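Side-chain contacts in ectonucleoside triphosphate diphosphohydrolase 4 (Homo sapiens, PDB 6WG5), which belongs to the GDA1/CD39 family of the actin-like clan and is built around two mixed beta-sheets flanked by helices: residues D104-S107 with P108-F112; K144-L147 with E148-T152; N302-G306 with K307-L311; G368-Q371 with P372-H375; C414-K417 with W418-R422. One frame throughout, in Å; residues are numbered along the deposited sequence.

Contact 1. Residues D104-S107 with P108-F112; sequences DYIS and PLLNF
The carboxamide of Asn-111 turns back toward Ser-107, bringing ND2 to 3.0 Å from Ser-107 O, although its N-H points too poorly at that oxygen to make a hydrogen bond. The pyrrolidine ring of Pro-108 meets the preceding turn through one corner, with CD 3.3 Å from Tyr-105 O and 3.6 Å from Asp-104 O. The phenol of Tyr-105 meets Phe-95 edge-to-face, and its OH is hydrogen-bonded to Ser-53 OG. Among the apolar groups, CD1 of Ile-106 comes against CD1 of Leu-110, the two branches meeting at a slant. Ile-106 CG1 lies between the backbone N and the carbonyl carbon (chi1 56°), and chi2 (98°) then turns the delta methyl to the leucine; Ile-154 of helix 140-157 touches both residues. Backbone bonds close the turn. Ile-106 O receives Leu-110 N at 3.2 Å and a weaker bond from Leu-109 N at 3.0 Å, and Ser-107 O receives Asn-111 N at 3.0 Å in an almost straight bond. Ser-107 OG is hydrogen-bonded backward, to Ser-103 O. Proline in the first turn of a helix, where its missing N-H costs no internal helical bond, is characteristic of helix starts; here it is the second residue of helix 107-116, which Ile-106 separates from the short helix 102-105.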
loop_
_atom_site.group_PDB
_atom_site.type_symbol
_atom_site.label_atom_id
_atom_site.label_comp_id
_atom_site.label_asym_id
_atom_site.label_seq_id
_atom_site.Cartn_x
_atom_site.Cartn_y
_atom_site.Cartn_z
ATOM N N ASP A 104 1.450 -14.639 -25.009
ATOM C CA ASP A 104 2.263 -15.797 -24.656
ATOM C C ASP A 104 3.044 -15.590 -23.365
ATOM O O ASP A 104 3.463 -16.573 -22.744
ATOM C CB ASP A 104 3.240 -16.128 -25.787
ATOM C CG ASP A 104 2.646 -17.071 -26.817
ATOM O OD1 ASP A 104 1.750 -17.866 -26.459
ATOM O OD2 ASP A 104 3.081 -17.024 -27.988
ATOM N N TYR A 105 3.245 -14.338 -22.950
ATOM C CA TYR A 105 4.004 -14.066 -21.733
ATOM C C TYR A 105 3.196 -14.398 -20.486
ATOM O O TYR A 105 3.747 -14.908 -19.502
ATOM C CB TYR A 105 4.442 -12.604 -21.726
ATOM C CG TYR A 105 4.775 -12.042 -20.366
ATOM C CD1 TYR A 105 5.985 -12.328 -19.751
ATOM C CD2 TYR A 105 3.885 -11.205 -19.704
ATOM C CE1 TYR A 105 6.296 -11.810 -18.509
ATOM C CE2 TYR A 105 4.187 -10.680 -18.463
ATOM C CZ TYR A 105 5.392 -10.986 -17.871
ATOM O OH TYR A 105 5.699 -10.466 -16.634
ATOM N N ILE A 106 1.888 -14.118 -20.507
ATOM C CA ILE A 106 1.019 -14.437 -19.378
ATOM C C ILE A 106 0.452 -15.846 -19.455
ATOM O O ILE A 106 -0.267 -16.264 -18.536
ATOM C CB ILE A 106 -0.150 -13.433 -19.261
ATOM C CG1 ILE A 106 -0.957 -13.367 -20.563
ATOM C CG2 ILE A 106 0.365 -12.056 -18.873
ATOM C CD1 ILE A 106 -2.200 -14.217 -20.552
ATOM N N SER A 107 0.745 -16.593 -20.518
ATOM C CA SER A 107 0.234 -17.956 -20.623
ATOM C C SER A 107 0.652 -18.833 -19.449
ATOM O O SER A 107 -0.205 -19.570 -18.930
ATOM C CB SER A 107 0.683 -18.577 -21.952
ATOM O OG SER A 107 -0.017 -18.003 -23.041
ATOM N N PRO A 108 1.905 -18.817 -18.989
ATOM C CA PRO A 108 2.258 -19.649 -17.827
ATOM C C PRO A 108 1.419 -19.357 -16.595
ATOM O O PRO A 108 1.207 -20.258 -15.773
ATOM C CB PRO A 108 3.739 -19.316 -17.594
ATOM C CG PRO A 108 4.233 -18.816 -18.907
ATOM C CD PRO A 108 3.075 -18.107 -19.536
ATOM N N LEU A 109 0.931 -18.124 -16.439
ATOM C CA LEU A 109 0.119 -17.784 -15.274
ATOM C C LEU A 109 -1.296 -18.338 -15.393
ATOM O O LEU A 109 -1.856 -18.832 -14.407
ATOM C CB LEU A 109 0.070 -16.267 -15.087
ATOM C CG LEU A 109 1.404 -15.545 -14.884
ATOM C CD1 LEU A 109 1.179 -14.046 -14.738
ATOM C CD2 LEU A 109 2.141 -16.090 -13.674
ATOM N N LEU A 110 -1.889 -18.261 -16.585
ATOM C CA LEU A 110 -3.269 -18.709 -16.749
ATOM C C LEU A 110 -3.360 -20.230 -16.749
ATOM O O LEU A 110 -4.317 -20.798 -16.210
ATOM C CB LEU A 110 -3.856 -18.128 -18.035
ATOM C CG LEU A 110 -3.870 -16.599 -18.127
ATOM C CD1 LEU A 110 -4.518 -16.157 -19.429
ATOM C CD2 LEU A 110 -4.589 -15.972 -16.938
ATOM N N ASN A 111 -2.381 -20.907 -17.352
ATOM C CA ASN A 111 -2.328 -22.362 -17.248
ATOM C C ASN A 111 -2.192 -22.796 -15.794
ATOM O O ASN A 111 -2.787 -23.797 -15.375
ATOM C CB ASN A 111 -1.169 -22.904 -18.084
ATOM C CG ASN A 111 -1.388 -22.720 -19.571
ATOM O OD1 ASN A 111 -2.466 -23.006 -20.091
ATOM N ND2 ASN A 111 -0.366 -22.231 -20.265
ATOM N N PHE A 112 -1.412 -22.052 -15.008
ATOM C CA PHE A 112 -1.300 -22.339 -13.582
ATOM C C PHE A 112 -2.661 -22.256 -12.904
ATOM O O PHE A 112 -3.037 -23.140 -12.124
ATOM C CB PHE A 112 -0.310 -21.367 -12.939
ATOM C CG PHE A 112 -0.218 -21.489 -11.446
ATOM C CD1 PHE A 112 0.660 -22.386 -10.863
ATOM C CD2 PHE A 112 -1.005 -20.700 -10.624
ATOM C CE1 PHE A 112 0.751 -22.497 -9.490
ATOM C CE2 PHE A 112 -0.919 -20.808 -9.248
ATOM C CZ PHE A 112 -0.040 -21.708 -8.682
#

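Contact 2. Residues K144-L147 with E148-T152; sequences KAIL and EDLLT
Four i to i+4 bonds of regular alpha-helix join the two segments, the longest at 3.2 Å from Asp-149 N to Ala-145 O. The shortest runs from Leu-151 N to Leu-147 O at 2.8 Å. Outside this backbone, among exposed side chains, Lys-144 and Glu-148 form a salt bridge, a long one at 3.6 Å between NZ and OE2. The straight lysine chain brings Lys-144 CE beside the carboxylate, 3.7 Å from Glu-148 OE2, and the bend at its last torsion (chi4 -129°) sets the direction of NZ. With both residues exposed, the attraction is probably modest. One turn further on, Thr-152 OG1 donates to Glu-148 O at 3.0 Å, reaching it from the face opposite to Thr-152 N; that carbonyl therefore serves two donors. On the buried side, CG2 of Ile-146 and CD1 of Leu-150 approach to 4.3 Å, a loose touch in a row facing the protein. Ile-146 continues onto Val-102 and Ile-92, and Asp-149 touches Val-102 and Ser-103, so helix 140-157 packs this side against helix 102-105 and the loop holding Ile-92, leaving the salt bridge at the surface.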
loop_
_atom_site.group_PDB
_atom_site.type_symbol
_atom_site.label_atom_id
_atom_site.label_comp_id
_atom_site.label_asym_id
_atom_site.label_seq_id
_atom_site.Cartn_x
_atom_site.Cartn_y
_atom_site.Cartn_z
ATOM N N LYS A 144 -3.435 0.466 -24.939
ATOM C CA LYS A 144 -4.605 -0.146 -25.558
ATOM C C LYS A 144 -4.221 -1.335 -26.428
ATOM O O LYS A 144 -4.977 -2.309 -26.520
ATOM C CB LYS A 144 -5.360 0.896 -26.382
ATOM C CG LYS A 144 -6.718 0.434 -26.881
ATOM C CD LYS A 144 -7.369 1.487 -27.766
ATOM C CE LYS A 144 -8.716 1.016 -28.290
ATOM N NZ LYS A 144 -8.821 1.168 -29.768
ATOM N N ALA A 145 -3.053 -1.277 -27.074
ATOM C CA ALA A 145 -2.616 -2.389 -27.912
ATOM C C ALA A 145 -2.463 -3.666 -27.096
ATOM O O ALA A 145 -2.861 -4.749 -27.541
ATOM C CB ALA A 145 -1.299 -2.036 -28.602
ATOM N N ILE A 146 -1.891 -3.557 -25.896
ATOM C CA ILE A 146 -1.647 -4.736 -25.071
ATOM C C ILE A 146 -2.963 -5.319 -24.568
ATOM O O ILE A 146 -3.196 -6.530 -24.655
ATOM C CB ILE A 146 -0.698 -4.380 -23.911
ATOM C CG1 ILE A 146 0.711 -4.127 -24.456
ATOM C CG2 ILE A 146 -0.683 -5.485 -22.853
ATOM C CD1 ILE A 146 1.670 -3.526 -23.453
ATOM N N LEU A 147 -3.838 -4.469 -24.024
ATOM C CA LEU A 147 -5.121 -4.952 -23.523
ATOM C C LEU A 147 -5.885 -5.699 -24.608
ATOM O O LEU A 147 -6.488 -6.747 -24.345
ATOM C CB LEU A 147 -5.964 -3.787 -23.002
ATOM C CG LEU A 147 -5.316 -2.801 -22.028
ATOM C CD1 LEU A 147 -6.260 -1.636 -21.774
ATOM C CD2 LEU A 147 -4.934 -3.480 -20.725
ATOM N N GLU A 148 -5.870 -5.173 -25.834
ATOM C CA GLU A 148 -6.657 -5.771 -26.908
ATOM C C GLU A 148 -6.120 -7.144 -27.295
ATOM O O GLU A 148 -6.899 -8.054 -27.596
ATOM C CB GLU A 148 -6.682 -4.836 -28.116
ATOM C CG GLU A 148 -7.972 -4.040 -28.234
ATOM C CD GLU A 148 -7.848 -2.851 -29.168
ATOM O OE1 GLU A 148 -6.721 -2.339 -29.338
ATOM O OE2 GLU A 148 -8.878 -2.430 -29.734
ATOM N N ASP A 149 -4.796 -7.318 -27.293
ATOM C CA ASP A 149 -4.240 -8.634 -27.589
ATOM C C ASP A 149 -4.657 -9.647 -26.531
ATOM O O ASP A 149 -4.945 -10.806 -26.849
ATOM C CB ASP A 149 -2.717 -8.557 -27.690
ATOM C CG ASP A 149 -2.108 -9.829 -28.257
ATOM O OD1 ASP A 149 -2.804 -10.536 -29.016
ATOM O OD2 ASP A 149 -0.935 -10.122 -27.946
ATOM N N LEU A 150 -4.696 -9.227 -25.264
ATOM C CA LEU A 150 -5.200 -10.099 -24.208
ATOM C C LEU A 150 -6.686 -10.377 -24.386
ATOM O O LEU A 150 -7.138 -11.514 -24.207
ATOM C CB LEU A 150 -4.941 -9.465 -22.841
ATOM C CG LEU A 150 -3.483 -9.364 -22.391
ATOM C CD1 LEU A 150 -3.357 -8.412 -21.214
ATOM C CD2 LEU A 150 -2.940 -10.733 -22.025
ATOM N N LEU A 151 -7.462 -9.349 -24.741
ATOM C CA LEU A 151 -8.908 -9.510 -24.847
ATOM C C LEU A 151 -9.290 -10.410 -26.017
ATOM O O LEU A 151 -10.196 -11.241 -25.893
ATOM C CB LEU A 151 -9.571 -8.139 -24.985
ATOM C CG LEU A 151 -9.564 -7.272 -23.724
ATOM C CD1 LEU A 151 -9.946 -5.838 -24.056
ATOM C CD2 LEU A 151 -10.508 -7.845 -22.679
ATOM N N THR A 152 -8.617 -10.261 -27.159
ATOM C CA THR A 152 -8.974 -11.054 -28.331
ATOM C C THR A 152 -8.424 -12.474 -28.259
ATOM O O THR A 152 -9.003 -13.386 -28.860
ATOM C CB THR A 152 -8.467 -10.379 -29.610
ATOM O OG1 THR A 152 -7.034 -10.318 -29.593
ATOM C CG2 THR A 152 -9.036 -8.973 -29.747
#

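Contact 3. Residues N302-G306 with K307-L311; sequences NRLLG and KQTGL
Hydrogen bonds from Arg-303 to the carbonyls of Gln-308 and Thr-309 carry most of this turn. NH1 donates to Thr-309 O at 3.0 Å with an N-H...O angle of 164°; the oxygen sits at the guanidinium edge, close to its plane, whereas the donor stands well above the carbonyl plane. NE reaches Gln-308 O, also at 3.0 Å, but the bond is bent and weak. The arginine chain folds twice to get there, at chi2 (-85°) and chi3 (-62°), which brings the guanidinium to the carbonyls of the loop. A water adds a bridge between backbones: it donates to Arg-303 O at 2.6 Å and accepts from Gln-308 N at 2.9 Å. Van der Waals contact is slight, with Thr-309 CB 3.5 Å from Arg-303 O and Leu-304 CD2 only brushing Thr-309 OG1 at 4.2 Å. Outside the turn, Arg-303 NH2 donates to Ile-294 O, and Gln-308 OE1 accepts from Leu-318 N. The guanidinium is thus buried among main-chain oxygens, three of which take its N-H groups. Such a setting fixes the plane of the group and, together with the water, holds the chain leaving helix 301-305 by polar bonds more than by apolar packing.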
loop_
_atom_site.group_PDB
_atom_site.type_symbol
_atom_site.label_atom_id
_atom_site.label_comp_id
_atom_site.label_asym_id
_atom_site.label_seq_id
_atom_site.Cartn_x
_atom_site.Cartn_y
_atom_site.Cartn_z
ATOM N N ASN A 302 29.490 29.840 1.688
ATOM C CA ASN A 302 29.701 29.331 3.038
ATOM C C ASN A 302 30.438 27.996 3.009
ATOM O O ASN A 302 31.288 27.729 3.866
ATOM C CB ASN A 302 28.362 29.199 3.768
ATOM C CG ASN A 302 27.471 28.130 3.170
ATOM O OD1 ASN A 302 26.927 28.295 2.079
ATOM N ND2 ASN A 302 27.303 27.029 3.894
ATOM N N ARG A 303 30.131 27.148 2.024
ATOM C CA ARG A 303 30.832 25.874 1.896
ATOM C C ARG A 303 32.268 26.077 1.430
ATOM O O ARG A 303 33.184 25.397 1.908
ATOM C CB ARG A 303 30.084 24.961 0.924
ATOM C CG ARG A 303 28.831 24.315 1.497
ATOM C CD ARG A 303 29.148 23.039 2.263
ATOM N NE ARG A 303 29.752 22.023 1.403
ATOM C CZ ARG A 303 29.070 21.235 0.576
ATOM N NH1 ARG A 303 29.712 20.341 -0.166
ATOM N NH2 ARG A 303 27.750 21.336 0.485
ATOM N N LEU A 304 32.486 27.006 0.497
ATOM C CA LEU A 304 33.818 27.199 -0.065
ATOM C C LEU A 304 34.759 27.856 0.938
ATOM O O LEU A 304 35.952 27.536 0.978
ATOM C CB LEU A 304 33.731 28.039 -1.340
ATOM C CG LEU A 304 32.945 27.439 -2.508
ATOM C CD1 LEU A 304 32.734 28.489 -3.582
ATOM C CD2 LEU A 304 33.650 26.225 -3.088
ATOM N N LEU A 305 34.245 28.778 1.752
ATOM C CA LEU A 305 35.086 29.542 2.665
ATOM C C LEU A 305 35.347 28.831 3.985
ATOM O O LEU A 305 36.198 29.292 4.753
ATOM C CB LEU A 305 34.451 30.908 2.947
ATOM C CG LEU A 305 34.778 32.116 2.057
ATOM C CD1 LEU A 305 35.777 31.811 0.947
ATOM C CD2 LEU A 305 33.497 32.690 1.471
ATOM N N GLY A 306 34.654 27.734 4.266
ATOM C CA GLY A 306 34.856 26.974 5.478
ATOM C C GLY A 306 35.817 25.819 5.281
ATOM O O GLY A 306 36.649 25.810 4.367
ATOM N N LYS A 307 35.700 24.825 6.163
ATOM C CA LYS A 307 36.509 23.614 6.084
ATOM C C LYS A 307 35.664 22.375 5.818
ATOM O O LYS A 307 36.157 21.252 5.981
ATOM C CB LYS A 307 37.324 23.440 7.370
ATOM C CG LYS A 307 38.606 24.262 7.386
ATOM C CD LYS A 307 39.193 24.386 8.780
ATOM C CE LYS A 307 40.444 25.249 8.768
ATOM N NZ LYS A 307 40.938 25.554 10.138
ATOM N N GLN A 308 34.410 22.549 5.407
ATOM C CA GLN A 308 33.521 21.452 5.045
ATOM C C GLN A 308 33.148 21.533 3.571
ATOM O O GLN A 308 32.016 21.239 3.177
ATOM C CB GLN A 308 32.262 21.458 5.905
ATOM C CG GLN A 308 32.508 21.333 7.394
ATOM C CD GLN A 308 31.217 21.192 8.172
ATOM O OE1 GLN A 308 30.220 20.686 7.654
ATOM N NE2 GLN A 308 31.223 21.646 9.419
ATOM N N THR A 309 34.100 21.950 2.735
ATOM C CA THR A 309 33.823 22.060 1.308
ATOM C C THR A 309 33.533 20.695 0.693
ATOM O O THR A 309 32.718 20.592 -0.230
ATOM C CB THR A 309 34.996 22.741 0.598
ATOM O OG1 THR A 309 34.705 22.879 -0.798
ATOM C CG2 THR A 309 36.276 21.942 0.772
ATOM N N GLY A 310 34.171 19.641 1.196
ATOM C CA GLY A 310 33.930 18.294 0.718
ATOM C C GLY A 310 34.734 17.880 -0.495
ATOM O O GLY A 310 34.513 16.781 -1.016
ATOM N N LEU A 311 35.669 18.710 -0.954
ATOM C CA LEU A 311 36.386 18.433 -2.193
ATOM C C LEU A 311 37.491 17.397 -2.024
ATOM O O LEU A 311 37.864 16.749 -3.008
ATOM C CB LEU A 311 36.968 19.734 -2.747
ATOM C CG LEU A 311 35.909 20.731 -3.223
ATOM C CD1 LEU A 311 36.480 22.138 -3.295
ATOM C CD2 LEU A 311 35.358 20.312 -4.576
HETATM O O HOH W 1 32.976 24.867 4.442
#

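Contact 4. Residues G368-Q371 with P372-H375; sequences GVYQ and PPIH
Pro-372 sits against the side chain of Tyr-370, the two side chains crossing at about a right angle. The proline N lies 3.6 Å above one face of the aromatic ring, displaced toward the rim, and CG is 3.7 Å from Tyr-370 CE2. Further along the phenol, Tyr-370 OH comes within 3.4 Å of Pro-372 CA, so the proline lies over the CE2, CZ and OH part of that face. With CG opposite the backbone N (chi1 165°), the tyrosine is laid forward along the chain over the residue two places on. Pro-372 O is hydrogen-bonded by Tyr-234 OH, and CG of Gln-371 passes beside the same carbonyl oxygen at 3.6 Å. Pro-373, which is exposed, adds little: its CD stands 4.2 Å from Tyr-370 OH. Ile-374 returns to Gln-371 instead, its CD1 lying 3.8 Å from NE2, the two chains crossing at a slant. A water ties the same pair, accepting from Gln-371 NE2 at 3.1 Å and, weakly, from Ile-374 N at 3.3 Å. The glutamine, stretched out through its first two torsions, also gives NE2 to Phe-457 O, so one amide nitrogen serves both the water and a distant main chain. Tyr-370 itself is buried against Val-250 and Ala-251 of helix 245-254, and its carbonyl meets Tyr-274 OH. Pro-372 and Pro-373 have polyproline-II backbone angles, and the aromatic ring folded over a proline belongs to an extended connection laid along strands 229-235 and 270-279 before strand 381-385.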
loop_
_atom_site.group_PDB
_atom_site.type_symbol
_atom_site.label_atom_id
_atom_site.label_comp_id
_atom_site.label_asym_id
_atom_site.label_seq_id
_atom_site.Cartn_x
_atom_site.Cartn_y
_atom_site.Cartn_z
ATOM N N GLY A 368 2.527 20.370 -0.728
ATOM C CA GLY A 368 1.354 21.214 -0.846
ATOM C C GLY A 368 0.092 20.496 -1.267
ATOM O O GLY A 368 -0.835 21.137 -1.765
ATOM N N VAL A 369 0.025 19.186 -1.078
ATOM C CA VAL A 369 -1.136 18.402 -1.485
ATOM C C VAL A 369 -2.179 18.456 -0.381
ATOM O O VAL A 369 -1.849 18.422 0.810
ATOM C CB VAL A 369 -0.731 16.950 -1.804
ATOM C CG1 VAL A 369 -1.962 16.092 -2.068
ATOM C CG2 VAL A 369 0.202 16.917 -3.002
ATOM N N TYR A 370 -3.447 18.535 -0.776
ATOM C CA TYR A 370 -4.530 18.614 0.194
ATOM C C TYR A 370 -4.653 17.312 0.975
ATOM O O TYR A 370 -4.460 16.220 0.433
ATOM C CB TYR A 370 -5.850 18.926 -0.507
ATOM C CG TYR A 370 -7.061 18.684 0.362
ATOM C CD1 TYR A 370 -7.436 19.599 1.336
ATOM C CD2 TYR A 370 -7.829 17.536 0.211
ATOM C CE1 TYR A 370 -8.542 19.379 2.136
ATOM C CE2 TYR A 370 -8.936 17.306 1.006
ATOM C CZ TYR A 370 -9.288 18.231 1.967
ATOM O OH TYR A 370 -10.389 18.007 2.759
ATOM N N GLN A 371 -4.980 17.438 2.261
ATOM C CA GLN A 371 -5.186 16.289 3.131
ATOM C C GLN A 371 -6.439 16.508 3.973
ATOM O O GLN A 371 -6.512 17.498 4.710
ATOM C CB GLN A 371 -3.971 16.070 4.033
ATOM C CG GLN A 371 -4.112 14.893 4.984
ATOM C CD GLN A 371 -2.870 14.665 5.824
ATOM O OE1 GLN A 371 -1.796 14.385 5.296
ATOM N NE2 GLN A 371 -3.013 14.786 7.139
ATOM N N PRO A 372 -7.438 15.629 3.900
ATOM C CA PRO A 372 -8.621 15.814 4.730
ATOM C C PRO A 372 -8.266 15.679 6.196
ATOM O O PRO A 372 -7.327 14.947 6.560
ATOM C CB PRO A 372 -9.557 14.685 4.271
ATOM C CG PRO A 372 -9.006 14.187 2.991
ATOM C CD PRO A 372 -7.545 14.435 3.049
ATOM N N PRO A 373 -8.997 16.356 7.077
ATOM C CA PRO A 373 -8.677 16.265 8.504
ATOM C C PRO A 373 -8.809 14.834 9.003
ATOM O O PRO A 373 -9.700 14.091 8.590
ATOM C CB PRO A 373 -9.708 17.190 9.159
ATOM C CG PRO A 373 -10.850 17.219 8.199
ATOM C CD PRO A 373 -10.227 17.131 6.838
ATOM N N ILE A 374 -7.899 14.450 9.892
ATOM C CA ILE A 374 -7.913 13.133 10.520
ATOM C C ILE A 374 -8.418 13.289 11.946
ATOM O O ILE A 374 -7.933 14.145 12.696
ATOM C CB ILE A 374 -6.517 12.487 10.502
ATOM C CG1 ILE A 374 -6.052 12.255 9.060
ATOM C CG2 ILE A 374 -6.525 11.169 11.274
ATOM C CD1 ILE A 374 -4.597 11.822 8.945
ATOM N N HIS A 375 -9.395 12.463 12.320
ATOM C CA HIS A 375 -9.898 12.423 13.691
ATOM C C HIS A 375 -8.890 11.640 14.527
ATOM O O HIS A 375 -9.056 10.454 14.822
ATOM C CB HIS A 375 -11.285 11.794 13.726
ATOM C CG HIS A 375 -12.056 12.097 14.973
ATOM N ND1 HIS A 375 -13.209 11.422 15.315
ATOM C CD2 HIS A 375 -11.849 13.008 15.952
ATOM C CE1 HIS A 375 -13.674 11.901 16.455
ATOM N NE2 HIS A 375 -12.867 12.864 16.862
HETATM O O HOH W 2 -5.189 16.104 8.942
#

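Contact 5. Residues C414-K417 with W418-R422; sequences CATK and WSILR
Thr-416 packs its methyl into the first turn of helix 418-427, and this is the close part of the contact: CG2 lies 3.6 Å from Ile-420 CG2, the two side chains crossing at about a right angle, and 3.7 Å from Leu-421 CD2. The threonine torsion (chi1 -57°) sets CG2 opposite its backbone N and toward the helix, while OG1 turns the other way, to a hydrogen bond with Asp-412 O. The other leucine branch, CD1, touches Thr-416 O at 3.7 Å. Leu-421 N donates to Lys-417 O at 3.1 Å with an N-H...O angle of 170°. In the fold, Trp-418 packs on Pro-323 and on Leu-439 of helix 436-456, and the disulfide of Cys-414 with Cys-443 ties helix 403-414 to that same helix. The outer side is looser. The side chain of Lys-417, the N-cap residue, meets the turn through CB alone, which stands 4.0 Å from both Ile-420 CD1 and Ser-419 OG; the rest leads away from the helix in an exposed position. Thr-416 and Leu-421 occupy the N' and N4 places of a hydrophobic staple, here with a threonine methyl as one partner. With a lysine at the cap position, the chain enters the helix on an apolar contact and a carbonyl bond, and the lysine's outward course probably lessens the repulsion between its charge and the positive end of the helix dipole.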
loop_
_atom_site.group_PDB
_atom_site.type_symbol
_atom_site.label_atom_id
_atom_site.label_comp_id
_atom_site.label_asym_id
_atom_site.label_seq_id
_atom_site.Cartn_x
_atom_site.Cartn_y
_atom_site.Cartn_z
ATOM N N CYS A 414 22.247 6.518 16.157
ATOM C CA CYS A 414 23.007 7.441 15.321
ATOM C C CYS A 414 24.288 7.897 16.005
ATOM O O CYS A 414 25.317 8.076 15.345
ATOM C CB CYS A 414 22.134 8.641 14.952
ATOM S SG CYS A 414 20.751 8.131 13.935
ATOM N N ALA A 415 24.247 8.089 17.320
ATOM C CA ALA A 415 25.415 8.546 18.058
ATOM C C ALA A 415 26.439 7.443 18.297
ATOM O O ALA A 415 27.472 7.709 18.921
ATOM C CB ALA A 415 24.980 9.143 19.398
ATOM N N THR A 416 26.188 6.225 17.821
ATOM C CA THR A 416 27.111 5.113 18.002
ATOM C C THR A 416 28.136 5.113 16.876
ATOM O O THR A 416 27.776 5.237 15.702
ATOM C CB THR A 416 26.352 3.784 18.027
ATOM O OG1 THR A 416 25.372 3.810 19.070
ATOM C CG2 THR A 416 27.306 2.614 18.263
ATOM N N LYS A 417 29.412 4.973 17.239
ATOM C CA LYS A 417 30.478 4.950 16.244
ATOM C C LYS A 417 30.186 3.913 15.169
ATOM O O LYS A 417 29.697 2.817 15.455
ATOM C CB LYS A 417 31.821 4.635 16.899
ATOM C CG LYS A 417 32.329 5.688 17.861
ATOM C CD LYS A 417 33.688 5.278 18.403
ATOM C CE LYS A 417 33.928 5.807 19.806
ATOM N NZ LYS A 417 34.904 4.952 20.540
ATOM N N TRP A 418 30.506 4.267 13.924
ATOM C CA TRP A 418 30.273 3.360 12.805
ATOM C C TRP A 418 30.954 2.014 13.028
ATOM O O TRP A 418 30.397 0.965 12.685
ATOM C CB TRP A 418 30.764 4.005 11.510
ATOM C CG TRP A 418 30.635 3.131 10.304
ATOM C CD1 TRP A 418 31.649 2.648 9.530
ATOM C CD2 TRP A 418 29.421 2.633 9.730
ATOM N NE1 TRP A 418 31.142 1.883 8.509
ATOM C CE2 TRP A 418 29.776 1.857 8.610
ATOM C CE3 TRP A 418 28.068 2.767 10.056
ATOM C CZ2 TRP A 418 28.828 1.218 7.812
ATOM C CZ3 TRP A 418 27.127 2.132 9.263
ATOM C CH2 TRP A 418 27.513 1.368 8.153
ATOM N N SER A 419 32.157 2.020 13.605
ATOM C CA SER A 419 32.879 0.770 13.813
ATOM C C SER A 419 32.145 -0.134 14.795
ATOM O O SER A 419 32.118 -1.358 14.622
ATOM C CB SER A 419 34.296 1.061 14.306
ATOM O OG SER A 419 34.274 1.814 15.505
ATOM N N ILE A 420 31.546 0.448 15.835
ATOM C CA ILE A 420 30.767 -0.340 16.786
ATOM C C ILE A 420 29.539 -0.928 16.102
ATOM O O ILE A 420 29.270 -2.132 16.202
ATOM C CB ILE A 420 30.384 0.522 18.002
ATOM C CG1 ILE A 420 31.648 0.972 18.744
ATOM C CG2 ILE A 420 29.453 -0.249 18.938
ATOM C CD1 ILE A 420 31.396 2.008 19.819
ATOM N N LEU A 421 28.766 -0.088 15.410
ATOM C CA LEU A 421 27.639 -0.586 14.630
ATOM C C LEU A 421 28.089 -1.677 13.670
ATOM O O LEU A 421 27.454 -2.732 13.556
ATOM C CB LEU A 421 26.988 0.562 13.854
ATOM C CG LEU A 421 26.347 1.684 14.670
ATOM C CD1 LEU A 421 25.841 2.773 13.739
ATOM C CD2 LEU A 421 25.217 1.143 15.535
ATOM N N ARG A 422 29.196 -1.433 12.971
ATOM C CA ARG A 422 29.706 -2.404 12.014
ATOM C C ARG A 422 30.080 -3.711 12.704
ATOM O O ARG A 422 29.805 -4.800 12.184
ATOM C CB ARG A 422 30.910 -1.809 11.286
ATOM C CG ARG A 422 31.356 -2.583 10.071
ATOM C CD ARG A 422 30.374 -2.445 8.929
ATOM N NE ARG A 422 30.895 -3.087 7.728
ATOM C CZ ARG A 422 30.935 -4.402 7.544
ATOM N NH1 ARG A 422 30.482 -5.222 8.487
ATOM N NH2 ARG A 422 31.431 -4.899 6.419
#

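In the fold
From the N terminus, contact 1 joins helices 102-105 and 107-116, and contact 2 follows within helix 140-157. These two touch, Ile-106 CG1 packing 3.6 Å from Leu-150 CD2, so the residue between the first two helices rests on helix 140-157, while contact 1 also faces strands 53-61 and 85-88. Contact 3 closes the turn leaving helix 301-305, about 58 Å from contact 1 between centres. Contact 4 lies along the connection into strand 381-385, beside the second sheet, and contact 5 opens helix 418-427, about 25 Å from contact 3 between centres. All five are local and run in series; none nests or crosses, and contacts 3, 4 and 5 do not touch.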